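Local coordinates for protein metallocarboxypeptidase (Trypanosoma cruzi, PDB 3DWC) that probably releases C-terminal amino acids other than proline from peptides, as a metal-dependent carboxypeptidase of the M32 family, at residues Tyr17-His31 / Phe239-Thr251. Numbering follows the deposited sequence.
With GOL (glycerol), chain C.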
ATOM      1  N   TYR B  17      -1.422  11.330  13.408  1.00 26.29           N
ATOM      2  CA  TYR B  17      -2.346  10.269  12.961  1.00 26.70           C
ATOM      3  C   TYR B  17      -2.285  10.136  11.438  1.00 27.63           C
ATOM      4  O   TYR B  17      -2.179   9.024  10.907  1.00 27.19           O
ATOM      5  CB  TYR B  17      -3.765  10.577  13.449  1.00 27.22           C
ATOM      6  CG  TYR B  17      -4.801   9.521  13.179  1.00 26.30           C
ATOM      7  CD1 TYR B  17      -4.935   8.430  14.003  1.00 28.35           C
ATOM      8  CD2 TYR B  17      -5.657   9.621  12.082  1.00 27.14           C
ATOM      9  CE1 TYR B  17      -5.925   7.450  13.760  1.00 27.97           C
ATOM     10  CE2 TYR B  17      -6.606   8.641  11.810  1.00 28.41           C
ATOM     11  CZ  TYR B  17      -6.754   7.570  12.663  1.00 26.87           C
ATOM     12  OH  TYR B  17      -7.713   6.587  12.406  1.00 28.01           O
ATOM     13  N   ARG B  18      -2.238  11.254  10.733  1.00 27.47           N
ATOM     14  CA  ARG B  18      -2.174  11.204   9.282  1.00 28.30           C
ATOM     15  C   ARG B  18      -0.895  10.631   8.785  1.00 29.29           C
ATOM     16  O   ARG B  18      -0.883   9.863   7.815  1.00 30.04           O
ATOM     17  CB  ARG B  18      -2.324  12.592   8.654  1.00 28.68           C
ATOM     18  CG  ARG B  18      -3.640  13.302   8.877  1.00 29.07           C
ATOM     19  CD  ARG B  18      -4.836  12.380   8.859  1.00 31.61           C
ATOM     20  NE  ARG B  18      -6.066  13.143   9.163  1.00 28.30           N
ATOM     21  CZ  ARG B  18      -7.260  12.580   9.270  1.00 31.30           C
ATOM     22  NH1 ARG B  18      -7.387  11.278   9.120  1.00 28.55           N
ATOM     23  NH2 ARG B  18      -8.335  13.321   9.554  1.00 31.90           N
ATOM     24  N   TYR B  19       0.204  11.006   9.426  1.00 29.28           N
ATOM     25  CA  TYR B  19       1.491  10.459   9.038  1.00 29.35           C
ATOM     26  C   TYR B  19       1.547   8.968   9.379  1.00 30.08           C
ATOM     27  O   TYR B  19       2.124   8.173   8.635  1.00 29.61           O
ATOM     28  CB  TYR B  19       2.614  11.186   9.746  1.00 30.82           C
ATOM     29  CG  TYR B  19       2.761  12.680   9.478  1.00 30.26           C
ATOM     30  CD1 TYR B  19       2.602  13.215   8.211  1.00 32.91           C
ATOM     31  CD2 TYR B  19       3.179  13.546  10.495  1.00 32.99           C
ATOM     32  CE1 TYR B  19       2.812  14.620   7.953  1.00 30.54           C
ATOM     33  CE2 TYR B  19       3.401  14.923  10.248  1.00 33.86           C
ATOM     34  CZ  TYR B  19       3.188  15.449   8.974  1.00 34.17           C
ATOM     35  OH  TYR B  19       3.377  16.818   8.727  1.00 36.11           O
ATOM     36  N   GLY B  20       0.919   8.579  10.490  1.00 29.46           N
ATOM     37  CA  GLY B  20       0.875   7.175  10.926  1.00 28.52           C
ATOM     38  C   GLY B  20       0.100   6.303   9.968  1.00 28.54           C
ATOM     39  O   GLY B  20       0.482   5.159   9.704  1.00 28.64           O
ATOM     40  N   HIS B  21      -0.972   6.861   9.405  1.00 28.34           N
ATOM     41  CA  HIS B  21      -1.679   6.207   8.303  1.00 28.23           C
ATOM     42  C   HIS B  21      -0.738   5.724   7.185  1.00 27.72           C
ATOM     43  O   HIS B  21      -0.766   4.559   6.805  1.00 27.47           O
ATOM     44  CB  HIS B  21      -2.718   7.139   7.763  1.00 27.46           C
ATOM     45  CG  HIS B  21      -3.467   6.612   6.581  1.00 28.67           C
ATOM     46  ND1 HIS B  21      -4.757   6.109   6.674  1.00 26.07           N
ATOM     47  CD2 HIS B  21      -3.144   6.596   5.264  1.00 26.61           C
ATOM     48  CE1 HIS B  21      -5.171   5.774   5.462  1.00 29.37           C
ATOM     49  NE2 HIS B  21      -4.214   6.054   4.592  1.00 27.95           N
ATOM     50  N   MET B  22       0.092   6.619   6.674  1.00 27.50           N
ATOM     51  CA  MET B  22       1.131   6.251   5.684  1.00 28.33           C
ATOM     52  C   MET B  22       2.059   5.120   6.101  1.00 27.92           C
ATOM     53  O   MET B  22       2.298   4.185   5.344  1.00 26.45           O
ATOM     54  CB  MET B  22       1.950   7.484   5.352  1.00 28.64           C
ATOM     55  CG  MET B  22       1.124   8.595   4.655  1.00 32.84           C
ATOM     56  SD  MET B  22       0.512   8.003   3.036  1.00 39.02           S
ATOM     57  CE  MET B  22      -0.397   9.370   2.427  1.00 33.49           C
ATOM     58  N   LEU B  23       2.583   5.203   7.316  1.00 28.72           N
ATOM     59  CA  LEU B  23       3.476   4.188   7.857  1.00 29.70           C
ATOM     60  C   LEU B  23       2.814   2.816   7.967  1.00 28.80           C
ATOM     61  O   LEU B  23       3.388   1.804   7.618  1.00 28.46           O
ATOM     62  CB  LEU B  23       3.935   4.596   9.266  1.00 30.49           C
ATOM     63  CG  LEU B  23       5.141   5.511   9.377  1.00 35.04           C
ATOM     64  CD1 LEU B  23       5.553   5.611  10.853  1.00 37.81           C
ATOM     65  CD2 LEU B  23       6.263   4.968   8.521  1.00 34.81           C
ATOM     66  N   LEU B  24       1.596   2.809   8.458  1.00 28.87           N
ATOM     67  CA  LEU B  24       0.850   1.560   8.624  1.00 28.28           C
ATOM     68  C   LEU B  24       0.559   0.891   7.256  1.00 27.97           C
ATOM     69  O   LEU B  24       0.634  -0.335   7.080  1.00 27.29           O
ATOM     70  CB  LEU B  24      -0.432   1.894   9.380  1.00 27.95           C
ATOM     71  CG  LEU B  24      -0.276   2.235  10.868  1.00 27.70           C
ATOM     72  CD1 LEU B  24      -1.508   2.942  11.440  1.00 29.72           C
ATOM     73  CD2 LEU B  24      -0.007   0.953  11.658  1.00 27.32           C
ATOM     74  N   LEU B  25       0.242   1.711   6.268  1.00 28.88           N
ATOM     75  CA  LEU B  25       0.002   1.219   4.891  1.00 28.18           C
ATOM     76  C   LEU B  25       1.263   0.658   4.363  1.00 27.93           C
ATOM     77  O   LEU B  25       1.281  -0.463   3.847  1.00 28.73           O
ATOM     78  CB  LEU B  25      -0.440   2.341   3.964  1.00 27.82           C
ATOM     79  CG  LEU B  25      -0.840   1.888   2.536  1.00 30.01           C
ATOM     80  CD1 LEU B  25      -2.095   0.944   2.623  1.00 28.26           C
ATOM     81  CD2 LEU B  25      -1.136   3.122   1.631  1.00 25.88           C
ATOM     82  N   ALA B  26       2.331   1.440   4.484  1.00 27.14           N
ATOM     83  CA  ALA B  26       3.670   1.026   4.009  1.00 28.01           C
ATOM     84  C   ALA B  26       4.106  -0.283   4.660  1.00 28.01           C
ATOM     85  O   ALA B  26       4.706  -1.128   4.015  1.00 29.28           O
ATOM     86  CB  ALA B  26       4.707   2.135   4.288  1.00 25.62           C
ATOM     87  N   ASP B  27       3.768  -0.464   5.931  1.00 28.71           N
ATOM     88  CA  ASP B  27       4.165  -1.684   6.653  1.00 28.30           C
ATOM     89  C   ASP B  27       3.305  -2.844   6.178  1.00 28.78           C
ATOM     90  O   ASP B  27       3.813  -3.884   5.856  1.00 28.97           O
ATOM     91  CB  ASP B  27       4.086  -1.492   8.159  1.00 28.83           C
ATOM     92  CG  ASP B  27       4.648  -2.680   8.921  1.00 31.69           C
ATOM     93  OD1 ASP B  27       5.850  -2.999   8.736  1.00 39.83           O
ATOM     94  OD2 ASP B  27       3.885  -3.334   9.615  1.00 36.66           O
ATOM     95  N   TRP B  28       1.993  -2.642   6.090  1.00 28.09           N
ATOM     96  CA  TRP B  28       1.107  -3.668   5.561  1.00 28.53           C
ATOM     97  C   TRP B  28       1.558  -4.165   4.184  1.00 28.66           C
ATOM     98  O   TRP B  28       1.689  -5.387   3.946  1.00 30.42           O
ATOM     99  CB  TRP B  28      -0.380  -3.174   5.561  1.00 29.48           C
ATOM    100  CG  TRP B  28      -1.290  -4.127   4.858  1.00 28.96           C
ATOM    101  CD1 TRP B  28      -1.921  -5.192   5.398  1.00 30.60           C
ATOM    102  CD2 TRP B  28      -1.620  -4.124   3.453  1.00 30.11           C
ATOM    103  NE1 TRP B  28      -2.618  -5.883   4.417  1.00 32.35           N
ATOM    104  CE2 TRP B  28      -2.427  -5.252   3.209  1.00 31.49           C
ATOM    105  CE3 TRP B  28      -1.222  -3.337   2.368  1.00 32.27           C
ATOM    106  CZ2 TRP B  28      -2.934  -5.558   1.935  1.00 32.24           C
ATOM    107  CZ3 TRP B  28      -1.705  -3.665   1.079  1.00 32.25           C
ATOM    108  CH2 TRP B  28      -2.550  -4.771   0.880  1.00 30.94           C
ATOM    109  N   ASP B  29       1.886  -3.223   3.291  1.00 27.37           N
ATOM    110  CA  ASP B  29       2.216  -3.532   1.923  1.00 26.99           C
ATOM    111  C   ASP B  29       3.537  -4.252   1.834  1.00 27.10           C
ATOM    112  O   ASP B  29       3.712  -5.134   0.954  1.00 27.15           O
ATOM    113  CB  ASP B  29       2.209  -2.207   1.127  1.00 26.58           C
ATOM    114  CG  ASP B  29       2.529  -2.383  -0.308  1.00 25.75           C
ATOM    115  OD1 ASP B  29       1.600  -2.446  -1.121  1.00 24.61           O
ATOM    116  OD2 ASP B  29       3.714  -2.508  -0.652  1.00 27.31           O
ATOM    117  N   SER B  30       4.498  -3.885   2.691  1.00 27.20           N
ATOM    118  CA  SER B  30       5.816  -4.528   2.645  1.00 29.38           C
ATOM    119  C   SER B  30       5.693  -6.038   2.908  1.00 29.59           C
ATOM    120  O   SER B  30       6.507  -6.798   2.450  1.00 30.87           O
ATOM    121  CB  SER B  30       6.814  -3.902   3.642  1.00 29.59           C
ATOM    122  OG  SER B  30       6.326  -4.132   4.949  1.00 34.46           O
ATOM    123  N   HIS B  31       4.650  -6.443   3.616  1.00 31.57           N
ATOM    124  CA  HIS B  31       4.428  -7.853   3.981  1.00 32.32           C
ATOM    125  C   HIS B  31       3.493  -8.616   3.064  1.00 32.50           C
ATOM    126  O   HIS B  31       3.431  -9.842   3.185  1.00 33.49           O
ATOM    127  CB  HIS B  31       3.856  -7.952   5.409  1.00 32.62           C
ATOM    128  CG  HIS B  31       4.819  -7.515   6.448  1.00 35.55           C
ATOM    129  ND1 HIS B  31       4.676  -6.339   7.144  1.00 41.22           N
ATOM    130  CD2 HIS B  31       5.996  -8.057   6.859  1.00 41.51           C
ATOM    131  CE1 HIS B  31       5.709  -6.182   7.958  1.00 43.17           C
ATOM    132  NE2 HIS B  31       6.537  -7.198   7.784  1.00 42.17           N
ATOM    133  N   PHE B 239      -1.092 -11.405  10.650  1.00 44.73           N
ATOM    134  CA  PHE B 239      -1.168 -10.263  11.531  1.00 43.57           C
ATOM    135  C   PHE B 239      -2.424  -9.494  11.155  1.00 41.63           C
ATOM    136  O   PHE B 239      -3.058  -9.785  10.158  1.00 39.91           O
ATOM    137  CB  PHE B 239       0.077  -9.361  11.427  1.00 44.24           C
ATOM    138  CG  PHE B 239       0.269  -8.739  10.076  1.00 44.94           C
ATOM    139  CD1 PHE B 239      -0.107  -7.434   9.827  1.00 48.43           C
ATOM    140  CD2 PHE B 239       0.857  -9.461   9.047  1.00 46.34           C
ATOM    141  CE1 PHE B 239       0.081  -6.857   8.540  1.00 46.01           C
ATOM    142  CE2 PHE B 239       1.031  -8.895   7.772  1.00 46.44           C
ATOM    143  CZ  PHE B 239       0.629  -7.596   7.535  1.00 45.80           C
ATOM    144  N   CYS B 240      -2.750  -8.528  12.007  1.00 40.23           N
ATOM    145  CA  CYS B 240      -3.860  -7.596  11.837  1.00 39.61           C
ATOM    146  C   CYS B 240      -3.203  -6.225  11.762  1.00 38.18           C
ATOM    147  O   CYS B 240      -2.553  -5.770  12.725  1.00 38.47           O
ATOM    148  CB  CYS B 240      -4.772  -7.653  13.078  1.00 38.64           C
ATOM    149  SG  CYS B 240      -6.133  -6.458  13.127  1.00 41.63           S
ATOM    150  N   GLY B 241      -3.348  -5.550  10.642  1.00 36.79           N
ATOM    151  CA  GLY B 241      -2.677  -4.265  10.519  1.00 36.28           C
ATOM    152  C   GLY B 241      -3.417  -3.189   9.762  1.00 34.83           C
ATOM    153  O   GLY B 241      -4.632  -3.201   9.694  1.00 33.77           O
ATOM    154  N   ASN B 242      -2.631  -2.251   9.216  1.00 33.59           N
ATOM    155  CA  ASN B 242      -3.134  -1.043   8.644  1.00 33.03           C
ATOM    156  C   ASN B 242      -3.870  -0.167   9.659  1.00 33.16           C
ATOM    157  O   ASN B 242      -3.437  -0.082  10.786  1.00 33.92           O
ATOM    158  CB  ASN B 242      -3.973  -1.332   7.404  1.00 33.04           C
ATOM    159  CG  ASN B 242      -3.860  -0.236   6.391  1.00 32.27           C
ATOM    160  OD1 ASN B 242      -2.810   0.381   6.261  1.00 29.35           O
ATOM    161  ND2 ASN B 242      -4.933   0.022   5.672  1.00 29.27           N
ATOM    162  N   SER B 243      -4.965   0.492   9.263  1.00 32.74           N
ATOM    163  CA  SER B 243      -5.574   1.548  10.041  1.00 32.19           C
ATOM    164  C   SER B 243      -7.016   1.211  10.442  1.00 32.28           C
ATOM    165  O   SER B 243      -7.657   0.316   9.866  1.00 33.44           O
ATOM    166  CB  SER B 243      -5.564   2.821   9.197  1.00 32.63           C
ATOM    167  OG  SER B 243      -4.244   3.317   9.026  1.00 33.70           O
ATOM    168  N   LYS B 244      -7.523   1.907  11.443  1.00 31.96           N
ATOM    169  CA  LYS B 244      -8.872   1.619  11.998  1.00 33.05           C
ATOM    170  C   LYS B 244     -10.033   1.720  11.004  1.00 32.60           C
ATOM    171  O   LYS B 244     -11.040   0.990  11.096  1.00 33.30           O
ATOM    172  CB  LYS B 244      -9.148   2.520  13.197  1.00 32.83           C
ATOM    173  CG  LYS B 244      -8.226   2.229  14.376  1.00 34.82           C
ATOM    174  CD  LYS B 244      -8.749   2.906  15.648  1.00 35.73           C
ATOM    175  CE  LYS B 244      -7.628   3.304  16.612  1.00 39.50           C
ATOM    176  NZ  LYS B 244      -6.851   2.142  17.089  1.00 45.03           N
ATOM    177  N   GLU B 245      -9.907   2.651  10.072  1.00 32.88           N
ATOM    178  CA  GLU B 245     -10.867   2.803   8.966  1.00 32.79           C
ATOM    179  C   GLU B 245     -10.698   1.776   7.847  1.00 32.26           C
ATOM    180  O   GLU B 245     -11.510   1.728   6.917  1.00 32.86           O
ATOM    181  CB  GLU B 245     -10.765   4.226   8.357  1.00 33.28           C
ATOM    182  CG  GLU B 245     -10.786   5.343   9.382  1.00 31.89           C
ATOM    183  CD  GLU B 245      -9.428   5.747   9.907  1.00 33.81           C
ATOM    184  OE1 GLU B 245      -9.400   6.812  10.566  1.00 32.94           O
ATOM    185  OE2 GLU B 245      -8.402   5.028   9.687  1.00 29.82           O
ATOM    186  N   ASP B 246      -9.646   0.961   7.919  1.00 32.70           N
ATOM    187  CA  ASP B 246      -9.247   0.147   6.806  1.00 31.83           C
ATOM    188  C   ASP B 246      -8.363  -0.931   7.396  1.00 32.26           C
ATOM    189  O   ASP B 246      -7.149  -0.880   7.270  1.00 31.66           O
ATOM    190  CB  ASP B 246      -8.518   1.057   5.776  1.00 32.22           C
ATOM    191  CG  ASP B 246      -8.146   0.332   4.494  1.00 33.64           C
ATOM    192  OD1 ASP B 246      -8.160  -0.938   4.491  1.00 28.86           O
ATOM    193  OD2 ASP B 246      -7.794   1.046   3.491  1.00 33.05           O
ATOM    194  N   VAL B 247      -8.987  -1.912   8.072  1.00 31.50           N
ATOM    195  CA  VAL B 247      -8.254  -2.890   8.877  1.00 30.72           C
ATOM    196  C   VAL B 247      -7.978  -4.104   7.998  1.00 30.61           C
ATOM    197  O   VAL B 247      -8.889  -4.654   7.423  1.00 30.76           O
ATOM    198  CB  VAL B 247      -9.053  -3.325  10.136  1.00 31.39           C
ATOM    199  CG1 VAL B 247      -8.246  -4.493  10.935  1.00 30.16           C
ATOM    200  CG2 VAL B 247      -9.328  -2.162  10.978  1.00 27.54           C
ATOM    201  N   ARG B 248      -6.720  -4.478   7.879  1.00 30.24           N
ATOM    202  CA  ARG B 248      -6.260  -5.451   6.928  1.00 30.67           C
ATOM    203  C   ARG B 248      -5.521  -6.563   7.701  1.00 31.80           C
ATOM    204  O   ARG B 248      -4.473  -6.326   8.308  1.00 31.71           O
ATOM    205  CB  ARG B 248      -5.326  -4.799   5.880  1.00 29.85           C
ATOM    206  CG  ARG B 248      -6.019  -3.667   5.130  1.00 30.50           C
ATOM    207  CD  ARG B 248      -5.255  -3.205   3.916  1.00 30.64           C
ATOM    208  NE  ARG B 248      -5.951  -2.086   3.282  1.00 29.58           N
ATOM    209  CZ  ARG B 248      -5.498  -1.480   2.199  1.00 30.14           C
ATOM    210  NH1 ARG B 248      -4.380  -1.888   1.652  1.00 32.98           N
ATOM    211  NH2 ARG B 248      -6.111  -0.413   1.720  1.00 28.57           N
ATOM    212  N   ILE B 249      -6.097  -7.763   7.634  1.00 32.16           N
ATOM    213  CA  ILE B 249      -5.582  -8.937   8.268  1.00 32.10           C
ATOM    214  C   ILE B 249      -5.051  -9.907   7.213  1.00 32.79           C
ATOM    215  O   ILE B 249      -5.450  -9.877   6.070  1.00 31.12           O
ATOM    216  CB  ILE B 249      -6.643  -9.607   9.153  1.00 32.80           C
ATOM    217  CG1 ILE B 249      -7.753 -10.279   8.361  1.00 31.28           C
ATOM    218  CG2 ILE B 249      -7.292  -8.613  10.098  1.00 28.52           C
ATOM    219  CD1 ILE B 249      -8.521 -11.224   9.267  1.00 32.72           C
ATOM    220  N   THR B 250      -4.128 -10.766   7.613  1.00 34.89           N
ATOM    221  CA  THR B 250      -3.601 -11.758   6.703  1.00 36.05           C
ATOM    222  C   THR B 250      -3.559 -13.146   7.354  1.00 37.68           C
ATOM    223  O   THR B 250      -3.782 -13.310   8.572  1.00 37.65           O
ATOM    224  CB  THR B 250      -2.193 -11.411   6.300  1.00 35.86           C
ATOM    225  OG1 THR B 250      -1.381 -11.480   7.454  1.00 37.63           O
ATOM    226  CG2 THR B 250      -2.126 -10.016   5.699  1.00 36.52           C
ATOM    227  N   THR B 251      -3.245 -14.127   6.511  1.00 38.82           N
ATOM    228  CA  THR B 251      -3.104 -15.500   6.905  1.00 39.59           C
ATOM    229  C   THR B 251      -2.260 -16.187   5.850  1.00 39.93           C
ATOM    230  O   THR B 251      -1.759 -15.588   4.910  1.00 40.15           O
ATOM    231  CB  THR B 251      -4.475 -16.214   7.022  1.00 40.25           C
ATOM    232  OG1 THR B 251      -4.301 -17.484   7.653  1.00 41.99           O
ATOM    233  CG2 THR B 251      -5.107 -16.439   5.614  1.00 40.59           C
TER
HETATM  234  C1  GOL C 706     -12.336  10.775  10.663  1.00 36.36           C
HETATM  235  O1  GOL C 706     -12.415  11.949  11.428  1.00 39.23           O
HETATM  236  C2  GOL C 706     -11.083  10.836   9.800  1.00 35.03           C
HETATM  237  O2  GOL C 706     -11.204  11.733   8.719  1.00 34.03           O
HETATM  238  C3  GOL C 706     -10.805   9.455   9.258  1.00 31.86           C
HETATM  239  O3  GOL C 706      -9.455   9.187   9.499  1.00 31.64           O
HETATM  240  O   HOH W   1      -5.911   4.169  12.510  1.00 14.27           O
HETATM  241  O   HOH W   2      -3.304   3.063   6.607  1.00 12.46           O
HETATM  242  O   HOH W   3      -6.120   6.581   9.083  1.00 17.72           O
HETATM  243  O   HOH W   4       0.159  -2.116   9.230  1.00 16.49           O
HETATM  244  O   HOH W   5      -4.767  -7.695   4.270  1.00  8.80           O
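Trp28 and Arg248 form the tight part of this contact between helix 17-31 and the hairpin 239-251. A chi1 of 172° turns the Trp28 indole toward the strand, and the extended Arg248 side chain runs over one face. Arg248 CD lies 3.7 Å from the centroid of the Trp28 five-membered ring, a CH-pi contact. Arg248 CZ sits 4.5 Å from that of the Trp28 six-membered ring, a cation-pi pair with guanidinium and indole nearly perpendicular. Leu25 CD1 packs over a face of the guanidinium.

Toward Tyr17 water mediates. One water bridges His21 O, Asn242 OD1 and Ser243 OG; another links His21 ND1 to Glu245 OE2, while His21 NE2 bonds Arg42 of the second subunit. Tyr17 OH donates directly to Glu245 OE1 (2.5 Å), on the syn side, 33° out of the carboxylate plane; a glycerol, probably from the crystallisation liquor, also donates to this OE1 through O3.

Leu24 and His31 mark the open side, where water joins Leu24 O to Asn242 N. The side chain of Phe239, beside Trp28 and His31, is about 8 Å from the cobalt ion. One guanidinium, gripped side-on by Asp246 and salt-bridged to Asp29 of the second subunit, thus joins helix, hairpin and dimer interface.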